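Local coordinates for probable antibiotics synthesis protein (Thermus thermophilus, PDB 1V70), which is of unknown function but is a small cupin-fold protein that probably binds a metal ion and may take part in antibiotic synthesis, at residues A[51-56]-A[97-102]. Residues are numbered along the deposited sequence; the frame is centred on the assembly and turned at random.
Sequences KVYYAL and LLVVTA
V52 pairs with V100 and Y54 with L98 through two hydrogen-bonded antiparallel pairs that join 51-56 to 97-102; the tightest bond runs from L98 N to Y54 O (2.8 Å). Y54 N to L98 O is the most bent of the four, 142° at the hydrogen, with the donor tilted from the carbonyl plane. A water donates to both V52 O (2.9 Å) and L98 O (2.8 Å), giving each carbonyl a second donor besides a backbone N-H, V100 N and Y54 N respectively. Between and beyond these pairs, K51 CA, V99 CA and L97 CA make CA-H...O contacts with V100 O, V52 O and Y54 O.

K51, Y53, A55, L97, V99 and T101 share one face. V99 packs against both K51 and Y53: CG1 rests against K51 CG (3.7 Å), while CG2 meets the tyrosine ring obliquely at CD1 (3.9 Å). With CG anti to its backbone N (chi1 179°), the K51 chain rises past V99 and along the Y53 ring, and its CE passes T101 OG1 at 3.5 Å. L97 reaches across with CD2 to A55 CA (3.8 Å). On the other face the Y54 ring turns an edge, CD2, to L98 CB (4.2 Å). L56, at the corner of the chain, brings CD1 against L98 N and CB.

Farther out, K51 NZ bonds to H85 and Y53 OH to Q41, both from the opposing sheet of the cupin beta-barrel, whereas V52, Y54 and V100 pack on the second subunit. One face thus mixes polar ends bonded to the opposing sheet with apolar L97, V99 and A55; the other, largely apolar, packs partly against the second subunit.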
# COMPACT_ATOMS: atom_id res chain seq x y z
N LYS A 51 -3.83 -10.47 1.34
CA LYS A 51 -3.76 -9.25 2.12
C LYS A 51 -2.32 -8.89 2.43
O LYS A 51 -1.49 -9.77 2.64
CB LYS A 51 -4.55 -9.39 3.43
CG LYS A 51 -4.51 -8.15 4.30
CD LYS A 51 -5.17 -8.38 5.65
CE LYS A 51 -6.66 -8.62 5.49
NZ LYS A 51 -7.30 -8.86 6.81
N VAL A 52 -2.01 -7.60 2.43
CA VAL A 52 -0.68 -7.13 2.75
C VAL A 52 -0.77 -6.03 3.80
O VAL A 52 -1.55 -5.08 3.64
CB VAL A 52 0.07 -6.57 1.52
CG1 VAL A 52 1.45 -6.05 1.95
CG2 VAL A 52 0.22 -7.64 0.46
N TYR A 53 -0.00 -6.18 4.87
CA TYR A 53 0.06 -5.19 5.95
C TYR A 53 1.36 -4.42 5.79
O TYR A 53 2.42 -5.02 5.59
CB TYR A 53 0.13 -5.87 7.32
CG TYR A 53 -1.07 -6.69 7.73
CD1 TYR A 53 -2.23 -6.09 8.22
CD2 TYR A 53 -1.01 -8.08 7.70
CE1 TYR A 53 -3.30 -6.85 8.68
CE2 TYR A 53 -2.07 -8.86 8.15
CZ TYR A 53 -3.21 -8.24 8.64
OH TYR A 53 -4.24 -9.01 9.13
N TYR A 54 1.29 -3.09 5.87
CA TYR A 54 2.48 -2.25 5.78
C TYR A 54 2.45 -1.31 6.99
O TYR A 54 1.45 -0.63 7.22
CB TYR A 54 2.49 -1.43 4.49
CG TYR A 54 3.62 -0.42 4.43
CD1 TYR A 54 4.94 -0.83 4.23
CD2 TYR A 54 3.37 0.94 4.60
CE1 TYR A 54 5.98 0.09 4.20
CE2 TYR A 54 4.41 1.87 4.58
CZ TYR A 54 5.71 1.44 4.38
OH TYR A 54 6.74 2.35 4.35
N ALA A 55 3.53 -1.27 7.76
CA ALA A 55 3.58 -0.42 8.94
C ALA A 55 3.97 1.03 8.62
O ALA A 55 5.06 1.29 8.12
CB ALA A 55 4.54 -1.01 9.97
N LEU A 56 3.05 1.95 8.91
CA LEU A 56 3.28 3.38 8.68
C LEU A 56 3.88 4.01 9.93
O LEU A 56 4.80 4.83 9.86
CB LEU A 56 1.97 4.08 8.34
CG LEU A 56 1.30 3.70 7.01
CD1 LEU A 56 -0.13 4.23 7.00
CD2 LEU A 56 2.10 4.27 5.85
N LEU A 97 -1.38 1.17 10.20
CA LEU A 97 -1.00 0.30 9.09
C LEU A 97 -1.77 0.64 7.84
O LEU A 97 -2.92 1.09 7.91
CB LEU A 97 -1.32 -1.16 9.43
CG LEU A 97 -0.91 -1.69 10.81
CD1 LEU A 97 -1.43 -3.10 10.98
CD2 LEU A 97 0.60 -1.63 10.95
N LEU A 98 -1.13 0.43 6.69
CA LEU A 98 -1.76 0.60 5.39
C LEU A 98 -2.02 -0.87 5.04
O LEU A 98 -1.08 -1.67 4.98
CB LEU A 98 -0.81 1.25 4.40
CG LEU A 98 -1.32 1.39 2.96
CD1 LEU A 98 -2.64 2.16 2.94
CD2 LEU A 98 -0.28 2.10 2.12
N VAL A 99 -3.29 -1.21 4.84
CA VAL A 99 -3.67 -2.59 4.56
C VAL A 99 -4.42 -2.72 3.25
O VAL A 99 -5.41 -2.02 3.01
CB VAL A 99 -4.57 -3.13 5.70
CG1 VAL A 99 -4.80 -4.62 5.53
CG2 VAL A 99 -3.94 -2.83 7.05
N VAL A 100 -3.95 -3.63 2.40
CA VAL A 100 -4.56 -3.86 1.10
C VAL A 100 -5.06 -5.29 1.01
O VAL A 100 -4.33 -6.23 1.32
CB VAL A 100 -3.56 -3.61 -0.05
CG1 VAL A 100 -4.25 -3.82 -1.39
CG2 VAL A 100 -3.00 -2.20 0.04
N THR A 101 -6.31 -5.45 0.59
CA THR A 101 -6.92 -6.77 0.44
C THR A 101 -7.45 -6.86 -0.99
O THR A 101 -8.14 -5.95 -1.46
CB THR A 101 -8.09 -6.96 1.41
OG1 THR A 101 -7.66 -6.67 2.75
CG2 THR A 101 -8.61 -8.39 1.36
N ALA A 102 -7.13 -7.94 -1.68
CA ALA A 102 -7.57 -8.12 -3.06
C ALA A 102 -7.81 -9.57 -3.43
O ALA A 102 -6.99 -10.44 -3.15
CB ALA A 102 -6.55 -7.50 -4.02
O HOH W 1 -0.33 -2.75 2.51